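Local coordinates for CELL WALL surface anchor family protein (Streptococcus pneumoniae, PDB 2WW8), which serves as the adhesin of the pneumococcal pilus, probably gripping host surfaces through an integrin-like domain, at residues 263-266 against 267-270; 366-369 against 370-374. All blocks are in the same frame, centred on the assembly; numbering follows the deposited sequence. Where two conformers were deposited one is given.

From the N terminus, contact 1 comes first: 263-266 and 267-270 run on without a gap, and their type I turn closes the short loop between helix 247-263 and strand 269-275. Contact 2 follows about a hundred residues later, within the last turns of helix 359-373, so the two lie in series and neither encloses the other. Their centres are about 17 Å apart. They meet where Arg269 NH1 lies 3.0 Å from Gln373 O, a probable hydrogen bond that ties the start of an outermost strand of the parallel sheet to the end of a helix. Asp226 on strand 225-232 pairs with the same arginine.

Contact 1 (263-266 against 267-270); sequences TSDS and ENRV
Asp265 OD1 reaches over the turn to the backbone of Glu267 and takes its N-H at 2.7 Å, on the anti side of the carboxylate and 25° out of its plane. This is an Asx turn, made possible by CG standing opposite the backbone N (chi1 178°). The same oxygen lies 3.3 Å from Glu267 CG; the carboxylate planes are 23° apart, and the like-charged Asp265 OD1 and Glu267 OE1 lie 5.4 Å from each other, not in contact. A type I beta turn from Asp265 to Asn268 is closed by a nearly straight bond from Asn268 N to Asp265 O, the donor coming from above the carbonyl plane. Asn268 ND2 comes within 3.7 Å of Asp265 CB. A water spans the far ends, giving protons to Asp265 OD2 and Asn268 OD1, while another lies between the carbonyl oxygens of the same two residues. The amide is held at both ends from outside the turn: ND2 bonds to Ile262 O and OD1 accepts from Leu225 N. At the two ends of the segment, Thr263 CG2 meets Val270 CG2 at 3.6 Å, the side chains crossing at about a right angle. Both pack on helix 328-337. The turn joins helix 247-263 to strand 269-275, which pairs with strand 225-232.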
ATOM      1  N   THR A 263     -19.457  -7.026 -15.401  1.00 13.34           N
ATOM      2  CA  THR A 263     -18.246  -7.609 -15.942  1.00 12.01           C
ATOM      3  C   THR A 263     -17.300  -8.035 -14.826  1.00 13.21           C
ATOM      4  O   THR A 263     -16.224  -8.516 -15.086  1.00 14.17           O
ATOM      5  CB  THR A 263     -17.530  -6.634 -16.875  1.00 11.38           C
ATOM      6  OG1 THR A 263     -17.110  -5.458 -16.156  1.00 11.92           O
ATOM      7  CG2 THR A 263     -18.383  -6.283 -18.090  1.00  8.43           C
ATOM      8  N   SER A 264     -17.696  -7.882 -13.569  1.00 13.49           N
ATOM      9  CA  SER A 264     -16.901  -8.428 -12.474  1.00 15.23           C
ATOM     10  C   SER A 264     -16.879  -9.962 -12.573  1.00 14.38           C
ATOM     11  O   SER A 264     -15.932 -10.584 -12.122  1.00 13.93           O
ATOM     12  CB  SER A 264     -17.416  -7.945 -11.097  1.00 15.24           C
ATOM     13  OG  SER A 264     -18.737  -8.455 -10.918  1.00 20.77           O
ATOM     14  N   ASP A 265     -17.896 -10.593 -13.144  1.00 14.07           N
ATOM     15  CA  ASP A 265     -17.703 -11.973 -13.597  1.00 15.01           C
ATOM     16  C   ASP A 265     -17.140 -11.964 -15.045  1.00 13.50           C
ATOM     17  O   ASP A 265     -17.831 -11.535 -15.984  1.00 13.60           O
ATOM     18  CB  ASP A 265     -19.036 -12.723 -13.536  1.00 14.89           C
ATOM     19  CG  ASP A 265     -18.941 -14.182 -14.038  1.00 22.06           C
ATOM     20  OD1 ASP A 265     -18.103 -14.566 -14.884  1.00 20.90           O
ATOM     21  OD2 ASP A 265     -19.742 -15.015 -13.577  1.00 26.06           O
ATOM     22  N   SER A 266     -15.922 -12.465 -15.237  1.00 13.36           N
ATOM     23  CA  SER A 266     -15.272 -12.476 -16.559  1.00 14.38           C
ATOM     24  C   SER A 266     -16.004 -13.293 -17.657  1.00 14.27           C
ATOM     25  O   SER A 266     -15.681 -13.125 -18.843  1.00 16.63           O
ATOM     26  CB  SER A 266     -13.796 -12.949 -16.408  1.00 12.65           C
ATOM     27  OG  SER A 266     -13.760 -14.360 -16.136  1.00 16.05           O
ATOM     28  N   GLU A 267     -16.954 -14.166 -17.308  1.00 13.77           N
ATOM     29  CA  GLU A 267     -17.784 -14.785 -18.356  1.00 16.59           C
ATOM     30  C   GLU A 267     -18.867 -13.938 -19.038  1.00 16.43           C
ATOM     31  O   GLU A 267     -19.357 -14.278 -20.134  1.00 16.77           O
ATOM     32  CB  GLU A 267     -18.440 -16.078 -17.888  1.00 17.75           C
ATOM     33  CG  GLU A 267     -17.558 -16.965 -17.058  1.00 23.65           C
ATOM     34  CD  GLU A 267     -17.093 -18.086 -17.906  1.00 38.80           C
ATOM     35  OE1 GLU A 267     -16.525 -17.690 -18.957  1.00 40.01           O
ATOM     36  OE2 GLU A 267     -17.325 -19.283 -17.531  1.00 41.35           O
ATOM     37  N   ASN A 268     -19.216 -12.804 -18.428  1.00 14.80           N
ATOM     38  CA  ASN A 268     -20.382 -12.057 -18.873  1.00 14.15           C
ATOM     39  C   ASN A 268     -19.846 -11.171 -19.988  1.00 13.08           C
ATOM     40  O   ASN A 268     -18.663 -10.937 -20.023  1.00 13.81           O
ATOM     41  CB  ASN A 268     -20.965 -11.228 -17.726  1.00 13.91           C
ATOM     42  CG  ASN A 268     -21.660 -12.082 -16.670  1.00 12.07           C
ATOM     43  OD1 ASN A 268     -22.033 -13.229 -16.909  1.00 10.58           O
ATOM     44  ND2 ASN A 268     -21.918 -11.484 -15.520  1.00  7.57           N
ATOM     45  N   ARG A 269     -20.689 -10.744 -20.926  1.00 12.60           N
ATOM     46  CA  ARG A 269     -20.210  -9.863 -21.968  1.00 12.65           C
ATOM     47  C   ARG A 269     -21.180  -8.685 -22.060  1.00 11.01           C
ATOM     48  O   ARG A 269     -22.357  -8.850 -21.743  1.00 11.48           O
ATOM     49  CB  ARG A 269     -20.138 -10.597 -23.313  1.00 12.22           C
ATOM     50  CG  ARG A 269     -18.941 -11.555 -23.477  1.00 14.39           C
ATOM     51  CD  ARG A 269     -19.491 -12.649 -24.414  1.00 16.48           C
ATOM     52  NE  ARG A 269     -19.236 -12.360 -25.803  1.00 16.59           N
ATOM     53  CZ  ARG A 269     -20.023 -12.643 -26.843  1.00 19.38           C
ATOM     54  NH1 ARG A 269     -21.212 -13.202 -26.763  1.00 12.29           N
ATOM     55  NH2 ARG A 269     -19.594 -12.331 -28.052  1.00 23.61           N
ATOM     56  N   VAL A 270     -20.691  -7.510 -22.475  1.00 12.05           N
ATOM     57  CA  VAL A 270     -21.496  -6.284 -22.581  0.50 10.88           C
ATOM     58  C   VAL A 270     -21.213  -5.546 -23.899  1.00 11.98           C
ATOM     59  O   VAL A 270     -20.073  -5.594 -24.424  1.00 12.11           O
ATOM     60  CB  VAL A 270     -21.210  -5.308 -21.372  0.50 11.16           C
ATOM     61  CG1 VAL A 270     -21.790  -5.870 -20.115  0.50 14.97           C
ATOM     62  CG2 VAL A 270     -19.736  -4.980 -21.189  0.50  2.97           C
TER
HETATM   63  O   HOH W   1     -17.073  -9.790 -18.110  1.00 12.88           O
HETATM   64  O   HOH W   2     -21.485 -15.606 -15.540  1.00 27.48           O

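Contact 2 (366-369 against 370-374); sequences ADEI and LTQQA. With CA (calcium ion), chain C.
Thr371 bends its hydroxyl back over the preceding turn of helix, so that Asp367 O receives two bonds, from Thr371 N at 2.8 Å and from Thr371 OG1 at 2.9 Å. The hydroxyl arrives from above the carbonyl plane, the amide closer to it, tilted by 21°. A chi1 of -65° sets OG1 beside its own backbone N and thus over that carbonyl. With its proton directed there, the hydroxyl accepts one from a water that binds the calcium ion, making Thr371 a second-shell residue. Asp367 itself turns CG away from its backbone N (chi1 -169°) and clasps the ion with both carboxylate oxygens, OD1 at 2.6 Å and OD2 at 2.4 Å from the metal. Three waters, Asn526 and Asp530 complete the site, and Tyr532 OH bonds to Asp367 OD1, which should steady the carboxylate's rotation.

One residue on, Glu368 and Gln372 lie side by side and point the same way. Both chains are extended, and the amide stands nearly perpendicular to the carboxylate, with Gln372 NE2 3.8 Å from Glu368 CG. Gln373 NE2 passes 3.9 Å from Ile369 CG2. The polar ends are held from outside, Glu368 by a salt bridge with Lys365 and the Gln373 amide by Leu322 O and Leu324 N.

Toward the sheet, Ile369 packs on Val228, Ala271 and Val273, and Leu370 on Val228 and Ile382. A helix laid in this way against a parallel beta-sheet is consistent with a von Willebrand factor A (integrin I-like) fold; the carboxylate- and water-rich calcium site on it is distinct from the magnesium site of Ser234, Ser236 and Asp387.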
ATOM      1  N   ALA A 366     -30.047  -3.223 -30.561  1.00 10.62           N
ATOM      2  CA  ALA A 366     -29.871  -4.235 -29.491  1.00 13.41           C
ATOM      3  C   ALA A 366     -30.276  -5.634 -29.992  1.00 13.53           C
ATOM      4  O   ALA A 366     -29.554  -6.601 -29.793  1.00 13.25           O
ATOM      5  CB  ALA A 366     -30.704  -3.898 -28.263  1.00 13.25           C
ATOM      6  N   ASP A 367     -31.406  -5.772 -30.679  1.00 13.24           N
ATOM      7  CA  ASP A 367     -31.789  -7.100 -31.216  1.00 13.52           C
ATOM      8  C   ASP A 367     -30.743  -7.626 -32.213  1.00 15.06           C
ATOM      9  O   ASP A 367     -30.408  -8.804 -32.156  1.00 12.64           O
ATOM     10  CB  ASP A 367     -33.150  -6.947 -31.917  1.00 14.82           C
ATOM     11  CG  ASP A 367     -33.780  -8.268 -32.283  1.00 16.39           C
ATOM     12  OD1 ASP A 367     -33.608  -9.256 -31.564  1.00 15.15           O
ATOM     13  OD2 ASP A 367     -34.505  -8.336 -33.282  1.00 15.10           O
ATOM     14  N   GLU A 368     -30.198  -6.761 -33.081  1.00 13.14           N
ATOM     15  CA  GLU A 368     -29.136  -7.146 -34.011  1.00 14.25           C
ATOM     16  C   GLU A 368     -27.883  -7.670 -33.311  1.00 11.97           C
ATOM     17  O   GLU A 368     -27.368  -8.753 -33.645  1.00 12.07           O
ATOM     18  CB  GLU A 368     -28.764  -5.959 -34.939  1.00 15.66           C
ATOM     19  CG  GLU A 368     -27.598  -6.203 -35.851  1.00 18.56           C
ATOM     20  CD  GLU A 368     -27.389  -5.013 -36.828  1.00 31.51           C
ATOM     21  OE1 GLU A 368     -27.883  -3.871 -36.655  1.00 30.01           O
ATOM     22  OE2 GLU A 368     -26.736  -5.232 -37.855  1.00 34.79           O
ATOM     23  N   ILE A 369     -27.377  -6.920 -32.337  1.00 11.40           N
ATOM     24  CA  ILE A 369     -26.215  -7.371 -31.573  1.00 11.76           C
ATOM     25  C   ILE A 369     -26.454  -8.738 -30.906  1.00 13.59           C
ATOM     26  O   ILE A 369     -25.615  -9.621 -31.014  1.00 13.90           O
ATOM     27  CB  ILE A 369     -25.779  -6.323 -30.516  1.00 12.71           C
ATOM     28  CG1 ILE A 369     -25.263  -5.094 -31.283  1.00 17.17           C
ATOM     29  CG2 ILE A 369     -24.774  -6.925 -29.488  1.00 11.82           C
ATOM     30  CD1 ILE A 369     -25.037  -3.942 -30.359  1.00 13.63           C
ATOM     31  N   LEU A 370     -27.555  -8.888 -30.182  1.00 13.77           N
ATOM     32  CA  LEU A 370     -27.842 -10.184 -29.491  1.00 14.15           C
ATOM     33  C   LEU A 370     -28.080 -11.304 -30.505  1.00 14.07           C
ATOM     34  O   LEU A 370     -27.523 -12.397 -30.358  1.00 13.19           O
ATOM     35  CB  LEU A 370     -29.046  -9.972 -28.596  1.00 12.94           C
ATOM     36  CG  LEU A 370     -28.775  -9.114 -27.367  1.00 13.57           C
ATOM     37  CD1 LEU A 370     -30.107  -8.758 -26.744  1.00 12.35           C
ATOM     38  CD2 LEU A 370     -27.806  -9.888 -26.339  1.00 10.16           C
ATOM     39  N   THR A 371     -28.826 -11.016 -31.577  1.00 13.20           N
ATOM     40  CA  THR A 371     -29.051 -12.035 -32.590  1.00 13.43           C
ATOM     41  C   THR A 371     -27.706 -12.504 -33.199  1.00 13.21           C
ATOM     42  O   THR A 371     -27.447 -13.695 -33.410  1.00 11.97           O
ATOM     43  CB  THR A 371     -30.103 -11.542 -33.650  1.00 13.89           C
ATOM     44  OG1 THR A 371     -31.373 -11.366 -32.983  1.00 13.14           O
ATOM     45  CG2 THR A 371     -30.288 -12.652 -34.708  1.00 16.37           C
ATOM     46  N   GLN A 372     -26.862 -11.538 -33.543  1.00 10.89           N
ATOM     47  CA  GLN A 372     -25.659 -11.856 -34.308  1.00 11.86           C
ATOM     48  C   GLN A 372     -24.522 -12.309 -33.419  1.00 11.43           C
ATOM     49  O   GLN A 372     -23.739 -13.150 -33.840  1.00 13.72           O
ATOM     50  CB  GLN A 372     -25.202 -10.657 -35.113  1.00 12.34           C
ATOM     51  CG  GLN A 372     -26.208 -10.450 -36.245  1.00 20.04           C
ATOM     52  CD  GLN A 372     -25.731  -9.343 -37.118  1.00 29.20           C
ATOM     53  OE1 GLN A 372     -24.651  -8.799 -36.866  1.00 30.64           O
ATOM     54  NE2 GLN A 372     -26.508  -8.981 -38.126  1.00 31.16           N
ATOM     55  N   GLN A 373     -24.452 -11.781 -32.201  1.00 10.10           N
ATOM     56  CA  GLN A 373     -23.236 -12.008 -31.399  1.00 10.88           C
ATOM     57  C   GLN A 373     -23.427 -12.781 -30.084  1.00  9.72           C
ATOM     58  O   GLN A 373     -22.436 -13.251 -29.553  1.00 13.48           O
ATOM     59  CB  GLN A 373     -22.576 -10.682 -31.068  1.00  9.48           C
ATOM     60  CG  GLN A 373     -22.319  -9.777 -32.331  1.00 12.49           C
ATOM     61  CD  GLN A 373     -21.742  -8.436 -31.846  1.00 15.79           C
ATOM     62  OE1 GLN A 373     -20.890  -8.424 -30.955  1.00 16.71           O
ATOM     63  NE2 GLN A 373     -22.177  -7.345 -32.391  1.00 12.40           N
ATOM     64  N   ALA A 374     -24.640 -12.922 -29.565  1.00 10.32           N
ATOM     65  CA  ALA A 374     -24.815 -13.585 -28.275  1.00 12.03           C
ATOM     66  C   ALA A 374     -24.458 -15.073 -28.380  1.00 12.40           C
ATOM     67  O   ALA A 374     -24.620 -15.722 -29.432  1.00  9.85           O
ATOM     68  CB  ALA A 374     -26.268 -13.431 -27.785  1.00 10.42           C
TER
HETATM   69 CA    CA C1001     -35.437 -10.523 -32.921  1.00 21.55          CA
HETATM   70  O   HOH W   3     -33.737 -12.068 -33.678  1.00 18.54           O
HETATM   71  O   HOH W   4     -36.169 -10.255 -35.169  1.00 19.77           O
HETATM   72  O   HOH W   5     -37.069 -12.288 -33.419  1.00 11.58           O